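Local coordinates for protein PTS system, lactose-specific IIBC components (Streptococcus pneumoniae, PDB 3NBM) that probably passes a phosphoryl group on to lactose during its uptake, as the IIB domain of a lactose-specific phosphoenolpyruvate-dependent phosphotransferase system, at residues 18-29 / 89-100. Numbering follows the deposited sequence.
Sequences TSAQLANAINEG and YIHLTKSPSKAL
Leu-22 is a knob in a hole formed by Tyr-89, Leu-92, Thr-93 and Ala-99. It joins helix 18-33 to the two C-terminal helices of an alpha/beta fold with a four-stranded parallel sheet, strand order 2-1-3-4. With CG anti to the backbone N (chi1 -177°), the branch reaches into segment 89-100. CD1 lies 3.7 Å from Leu-92 CB and also meets Ala-99 CB. CD2 rests against Tyr-89 CE1 at 3.6 Å.

Ala-99 then fits its methyl against Ala-25, with 3.8 Å between the CB atoms, and against Ile-26 CG1. The small Ala-25, Gly-29 and Ala-99 are consistent with the short axis distance of 7.2 Å between 18-29 and 96-100, which cross at 95°. The axis of 89-93 passes farther off, 9.0 Å from that of 18-29. At the close crossing Gly-29 faces Pro-96, whose CB sits 3.5 Å from Gly-29 N. Leu-100 CD2 packs on the Gly-29 carbonyl. The extended Glu-28 chain passes obliquely over Pro-96 CG.

Thr-93 turns CG2 to Gln-21 CB, while its OG1 donates back to Ile-90 O in the carbonyl plane. A water bridges the two backbones by donating to Gln-21 O and Thr-93 O. Beyond the segment ends, Ile-26 also touches Val-103 and Leu-92 touches Phe-102, both on helix 96-105.

The polar edge is near the N-terminal end of helix 18-33. The loop between strand 7-13 and this helix is probably the P-loop, the phosphate-binding loop of the family. Tyr-89 also touches Val-11 and Pro-61. Its OH donates to Thr-18 O at 2.7 Å, from above the carbonyl plane, while Gln-21 N reaches the same oxygen from the opposite face.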
ATOM      1  N   THR A  18      10.808   3.126   4.238  1.00  8.95           N
ATOM      2  CA  THR A  18      10.309   1.800   4.458  1.00  8.01           C
ATOM      3  C   THR A  18       9.167   1.438   3.486  1.00  7.78           C
ATOM      4  O   THR A  18       9.014   0.275   3.138  1.00  8.84           O
ATOM      5  CB  THR A  18       9.892   1.594   5.930  1.00 10.22           C
ATOM      6  OG1 THR A  18       9.632   0.213   6.170  1.00 12.29           O
ATOM      7  CG2 THR A  18       8.689   2.395   6.336  1.00 11.15           C
ATOM      8  N   SER A  19       8.365   2.416   3.054  1.00  7.43           N
ATOM      9  CA  SER A  19       7.279   2.140   2.111  1.00  6.97           C
ATOM     10  C   SER A  19       7.777   1.491   0.811  1.00  7.19           C
ATOM     11  O   SER A  19       7.106   0.647   0.219  1.00  7.39           O
ATOM     12  CB  SER A  19       6.491   3.423   1.802  1.00  7.31           C
ATOM     13  OG  SER A  19       7.332   4.472   1.412  1.00  8.26           O
ATOM     14  N   ALA A  20       8.954   1.884   0.359  1.00  7.38           N
ATOM     15  CA  ALA A  20       9.531   1.331  -0.850  1.00  8.63           C
ATOM     16  C   ALA A  20       9.804  -0.173  -0.711  1.00  8.55           C
ATOM     17  O   ALA A  20       9.751  -0.894  -1.707  1.00  9.04           O
ATOM     18  CB  ALA A  20      10.820   2.055  -1.236  1.00  9.29           C
ATOM     19  N   GLN A  21      10.115  -0.639   0.502  0.50  8.59           N
ATOM     20  CA  GLN A  21      10.383  -2.060   0.739  0.50  8.85           C
ATOM     21  C   GLN A  21       9.144  -2.890   0.395  0.50  7.93           C
ATOM     22  O   GLN A  21       9.240  -3.938  -0.245  0.50  9.18           O
ATOM     23  CB  GLN A  21      10.766  -2.308   2.204  0.50 10.01           C
ATOM     24  CG  GLN A  21      12.001  -1.562   2.665  0.50 11.13           C
ATOM     25  CD  GLN A  21      13.244  -2.420   2.593  0.50 11.26           C
ATOM     26  OE1 GLN A  21      13.241  -3.444   1.912  0.50 16.91           O
ATOM     27  NE2 GLN A  21      14.312  -2.004   3.268  0.50 11.84           N
ATOM     28  N   LEU A  22       7.978  -2.444   0.841  1.00  7.66           N
ATOM     29  CA  LEU A  22       6.748  -3.150   0.515  1.00  7.02           C
ATOM     30  C   LEU A  22       6.357  -2.966  -0.952  1.00  6.41           C
ATOM     31  O   LEU A  22       5.965  -3.937  -1.599  1.00  6.55           O
ATOM     32  CB  LEU A  22       5.604  -2.799   1.465  1.00  7.56           C
ATOM     33  CG  LEU A  22       4.319  -3.585   1.203  1.00  7.93           C
ATOM     34  CD1 LEU A  22       4.543  -5.091   1.332  1.00  9.60           C
ATOM     35  CD2 LEU A  22       3.157  -3.141   2.093  1.00  8.41           C
ATOM     36  N   ALA A  23       6.469  -1.747  -1.493  1.00  6.41           N
ATOM     37  CA  ALA A  23       6.163  -1.557  -2.923  1.00  6.24           C
ATOM     38  C   ALA A  23       7.010  -2.486  -3.789  1.00  7.03           C
ATOM     39  O   ALA A  23       6.501  -3.090  -4.742  1.00  7.28           O
ATOM     40  CB  ALA A  23       6.341  -0.086  -3.332  1.00  7.29           C
ATOM     41  N   ASN A  24       8.299  -2.586  -3.470  1.00  7.00           N
ATOM     42  CA  ASN A  24       9.165  -3.470  -4.234  1.00  8.28           C
ATOM     43  C   ASN A  24       8.733  -4.930  -4.152  1.00  7.32           C
ATOM     44  O   ASN A  24       8.732  -5.641  -5.162  1.00  8.36           O
ATOM     45  CB  ASN A  24      10.612  -3.394  -3.757  1.00  9.62           C
ATOM     46  CG  ASN A  24      11.270  -2.063  -4.078  1.00 12.63           C
ATOM     47  OD1 ASN A  24      10.823  -1.315  -4.945  1.00 15.31           O
ATOM     48  ND2 ASN A  24      12.366  -1.776  -3.389  1.00 16.24           N
ATOM     49  N   ALA A  25       8.373  -5.388  -2.957  1.00  7.49           N
ATOM     50  CA  ALA A  25       7.929  -6.769  -2.770  1.00  7.72           C
ATOM     51  C   ALA A  25       6.648  -7.034  -3.562  1.00  7.27           C
ATOM     52  O   ALA A  25       6.518  -8.079  -4.206  1.00  7.98           O
ATOM     53  CB  ALA A  25       7.761  -7.088  -1.267  1.00  8.48           C
ATOM     54  N   ILE A  26       5.700  -6.101  -3.507  1.00  6.72           N
ATOM     55  CA  ILE A  26       4.450  -6.254  -4.236  1.00  6.59           C
ATOM     56  C   ILE A  26       4.739  -6.352  -5.729  1.00  6.79           C
ATOM     57  O   ILE A  26       4.208  -7.229  -6.427  1.00  7.97           O
ATOM     58  CB  ILE A  26       3.501  -5.072  -3.971  1.00  6.51           C
ATOM     59  CG1 ILE A  26       3.007  -5.083  -2.522  1.00  6.98           C
ATOM     60  CG2 ILE A  26       2.338  -5.089  -4.998  1.00  7.31           C
ATOM     61  CD1 ILE A  26       2.356  -3.778  -2.075  1.00  7.32           C
ATOM     62  N   ASN A  27       5.572  -5.444  -6.225  1.00  6.92           N
ATOM     63  CA  ASN A  27       5.900  -5.431  -7.643  1.00  7.95           C
ATOM     64  C   ASN A  27       6.625  -6.691  -8.088  1.00  7.96           C
ATOM     65  O   ASN A  27       6.365  -7.202  -9.175  1.00  9.36           O
ATOM     66  CB  ASN A  27       6.715  -4.194  -8.026  1.00  7.16           C
ATOM     67  CG  ASN A  27       5.892  -2.936  -8.008  1.00  7.24           C
ATOM     68  OD1 ASN A  27       4.688  -2.986  -8.259  1.00  7.46           O
ATOM     69  ND2 ASN A  27       6.538  -1.789  -7.775  1.00  7.84           N
ATOM     70  N   GLU A  28       7.541  -7.196  -7.269  1.00  8.59           N
ATOM     71  CA  GLU A  28       8.236  -8.423  -7.625  1.00  9.68           C
ATOM     72  C   GLU A  28       7.221  -9.574  -7.643  1.00  9.32           C
ATOM     73  O   GLU A  28       7.258 -10.438  -8.538  1.00 10.09           O
ATOM     74  CB  GLU A  28       9.379  -8.692  -6.641  1.00 11.16           C
ATOM     75  CG  GLU A  28      10.171  -9.999  -6.924  1.00 16.16           C
ATOM     76  CD  GLU A  28      11.416 -10.231  -6.018  1.00 20.81           C
ATOM     77  OE1 GLU A  28      11.803  -9.338  -5.212  1.00 24.53           O
ATOM     78  OE2 GLU A  28      12.023 -11.331  -6.162  1.00 23.41           O
ATOM     79  N   GLY A  29       6.339  -9.635  -6.656  1.00  8.66           N
ATOM     80  CA  GLY A  29       5.351 -10.701  -6.638  1.00  9.07           C
ATOM     81  C   GLY A  29       4.422 -10.597  -7.838  1.00  8.82           C
ATOM     82  O   GLY A  29       4.107 -11.587  -8.497  1.00  9.30           O
ATOM     83  N   TYR A  89       4.094  -6.198   8.685  1.00  8.74           N
ATOM     84  CA  TYR A  89       4.634  -5.454   7.571  1.00  8.15           C
ATOM     85  C   TYR A  89       6.004  -5.997   7.152  1.00  7.54           C
ATOM     86  O   TYR A  89       6.284  -6.206   5.966  1.00  7.92           O
ATOM     87  CB  TYR A  89       4.714  -3.976   7.947  1.00  8.63           C
ATOM     88  CG  TYR A  89       5.234  -3.094   6.857  1.00  8.24           C
ATOM     89  CD1 TYR A  89       4.361  -2.526   5.947  1.00  8.04           C
ATOM     90  CD2 TYR A  89       6.592  -2.805   6.717  1.00  8.74           C
ATOM     91  CE1 TYR A  89       4.801  -1.707   4.953  1.00  8.47           C
ATOM     92  CE2 TYR A  89       7.042  -1.994   5.702  1.00  9.57           C
ATOM     93  CZ  TYR A  89       6.129  -1.432   4.836  1.00  8.75           C
ATOM     94  OH  TYR A  89       6.538  -0.588   3.818  1.00  9.80           O
ATOM     95  N   ILE A  90       6.886  -6.203   8.133  1.00  7.96           N
ATOM     96  CA  ILE A  90       8.231  -6.666   7.821  1.00  8.87           C
ATOM     97  C   ILE A  90       8.175  -8.045   7.158  1.00  9.35           C
ATOM     98  O   ILE A  90       8.874  -8.287   6.185  1.00 10.11           O
ATOM     99  CB  ILE A  90       9.150  -6.613   9.066  1.00  9.56           C
ATOM    100  CG1 ILE A  90       9.385  -5.146   9.464  1.00 10.84           C
ATOM    101  CG2 ILE A  90      10.453  -7.374   8.798  1.00 11.28           C
ATOM    102  CD1 ILE A  90      10.092  -4.262   8.435  1.00 11.95           C
ATOM    103  N   HIS A  91       7.312  -8.929   7.633  1.00  9.70           N
ATOM    104  CA  HIS A  91       7.151 -10.216   6.958  0.50 10.77           C
ATOM    105  C   HIS A  91       6.744 -10.069   5.506  1.00 11.02           C
ATOM    106  O   HIS A  91       7.259 -10.746   4.634  1.00 12.49           O
ATOM    107  CB  HIS A  91       6.141 -11.118   7.677  0.50 11.97           C
ATOM    108  CG  HIS A  91       6.688 -11.751   8.908  0.50 15.10           C
ATOM    109  ND1 HIS A  91       5.945 -11.937  10.055  0.50 18.23           N
ATOM    110  CD2 HIS A  91       7.925 -12.222   9.181  0.50 17.69           C
ATOM    111  CE1 HIS A  91       6.699 -12.511  10.974  0.50 17.56           C
ATOM    112  NE2 HIS A  91       7.905 -12.690  10.470  0.50 19.36           N
ATOM    113  N   LEU A  92       5.817  -9.170   5.218  1.00 10.27           N
ATOM    114  CA  LEU A  92       5.466  -8.920   3.820  1.00 10.07           C
ATOM    115  C   LEU A  92       6.620  -8.399   2.968  1.00 10.00           C
ATOM    116  O   LEU A  92       6.743  -8.785   1.804  1.00 10.35           O
ATOM    117  CB  LEU A  92       4.301  -7.920   3.709  1.00 10.01           C
ATOM    118  CG  LEU A  92       2.943  -8.292   4.338  1.00 10.74           C
ATOM    119  CD1 LEU A  92       2.013  -7.111   4.279  1.00 13.62           C
ATOM    120  CD2 LEU A  92       2.315  -9.506   3.699  1.00 12.19           C
ATOM    121  N   THR A  93       7.470  -7.548   3.533  1.00  9.87           N
ATOM    122  CA  THR A  93       8.575  -6.999   2.752  1.00 10.84           C
ATOM    123  C   THR A  93       9.574  -8.062   2.311  1.00 11.56           C
ATOM    124  O   THR A  93      10.299  -7.861   1.337  1.00 13.15           O
ATOM    125  CB  THR A  93       9.352  -5.899   3.512  1.00 10.53           C
ATOM    126  OG1 THR A  93      10.054  -6.430   4.657  1.00 11.83           O
ATOM    127  CG2 THR A  93       8.431  -4.761   3.922  1.00 11.43           C
ATOM    128  N   LYS A  94       9.601  -9.183   3.034  1.00 11.57           N
ATOM    129  CA  LYS A  94      10.520 -10.279   2.769  1.00 12.47           C
ATOM    130  C   LYS A  94       9.950 -11.361   1.880  1.00 11.19           C
ATOM    131  O   LYS A  94      10.646 -12.308   1.572  1.00 12.58           O
ATOM    132  CB  LYS A  94      11.006 -10.868   4.093  1.00 13.84           C
ATOM    133  CG  LYS A  94      11.894  -9.898   4.859  1.00 18.62           C
ATOM    134  CD  LYS A  94      13.165  -9.523   4.074  1.00 23.64           C
ATOM    135  CE  LYS A  94      13.054  -8.239   3.238  1.00 27.12           C
ATOM    136  NZ  LYS A  94      14.373  -7.549   3.117  1.00 28.89           N
ATOM    137  N   SER A  95       8.697 -11.226   1.455  1.00 10.01           N
ATOM    138  CA  SER A  95       8.055 -12.259   0.660  1.00  9.84           C
ATOM    139  C   SER A  95       7.194 -11.672  -0.436  1.00 10.06           C
ATOM    140  O   SER A  95       6.053 -11.280  -0.168  1.00  9.79           O
ATOM    141  CB  SER A  95       7.203 -13.176   1.533  1.00 11.51           C
ATOM    142  OG  SER A  95       6.493 -14.115   0.714  1.00 12.62           O
ATOM    143  N   PRO A  96       7.719 -11.649  -1.670  1.00  9.50           N
ATOM    144  CA  PRO A  96       6.892 -11.167  -2.768  1.00  9.61           C
ATOM    145  C   PRO A  96       5.546 -11.876  -2.898  1.00  8.71           C
ATOM    146  O   PRO A  96       4.519 -11.242  -3.193  1.00  8.61           O
ATOM    147  CB  PRO A  96       7.780 -11.356  -3.997  1.00 10.53           C
ATOM    148  CG  PRO A  96       9.202 -11.215  -3.417  1.00 10.83           C
ATOM    149  CD  PRO A  96       9.122 -11.885  -2.087  1.00 10.30           C
ATOM    150  N   SER A  97       5.526 -13.190  -2.706  1.00  8.86           N
ATOM    151  CA  SER A  97       4.264 -13.924  -2.829  1.00  9.38           C
ATOM    152  C   SER A  97       3.267 -13.483  -1.748  1.00  8.42           C
ATOM    153  O   SER A  97       2.085 -13.284  -2.041  1.00  9.06           O
ATOM    154  CB  SER A  97       4.504 -15.449  -2.763  1.00  9.80           C
ATOM    155  OG  SER A  97       5.337 -15.909  -3.811  1.00 11.95           O
ATOM    156  N   LYS A  98       3.719 -13.351  -0.499  1.00  8.61           N
ATOM    157  CA  LYS A  98       2.822 -12.901   0.555  1.00  9.09           C
ATOM    158  C   LYS A  98       2.403 -11.452   0.354  1.00  8.41           C
ATOM    159  O   LYS A  98       1.248 -11.103   0.642  1.00  8.47           O
ATOM    160  CB  LYS A  98       3.455 -13.075   1.948  1.00 10.00           C
ATOM    161  CG  LYS A  98       3.628 -14.547   2.329  1.00 14.42           C
ATOM    162  CD  LYS A  98       4.387 -14.724   3.651  1.00 20.01           C
ATOM    163  CE  LYS A  98       4.982 -16.142   3.768  1.00 24.73           C
ATOM    164  NZ  LYS A  98       6.131 -16.420   2.804  1.00 25.41           N
ATOM    165  N   ALA A  99       3.313 -10.605  -0.124  1.00  8.24           N
ATOM    166  CA  ALA A  99       2.988  -9.184  -0.367  1.00  7.86           C
ATOM    167  C   ALA A  99       1.884  -9.073  -1.427  1.00  8.01           C
ATOM    168  O   ALA A  99       0.935  -8.318  -1.246  1.00  8.25           O
ATOM    169  CB  ALA A  99       4.249  -8.411  -0.754  1.00  8.38           C
ATOM    170  N   LEU A 100       2.001  -9.833  -2.513  1.00  8.31           N
ATOM    171  CA  LEU A 100       0.989  -9.804  -3.563  1.00  8.34           C
ATOM    172  C   LEU A 100      -0.350 -10.326  -3.034  1.00  8.34           C
ATOM    173  O   LEU A 100      -1.412  -9.765  -3.289  1.00  8.40           O
ATOM    174  CB  LEU A 100       1.443 -10.654  -4.753  1.00  9.21           C
ATOM    175  CG  LEU A 100       0.429 -10.702  -5.891  1.00 10.65           C
ATOM    176  CD1 LEU A 100       0.265  -9.302  -6.544  1.00 11.89           C
ATOM    177  CD2 LEU A 100       0.834 -11.728  -6.922  1.00 12.32           C
TER
HETATM  178  O   HOH W   1      11.401  -5.660  -0.222  1.00 28.64           O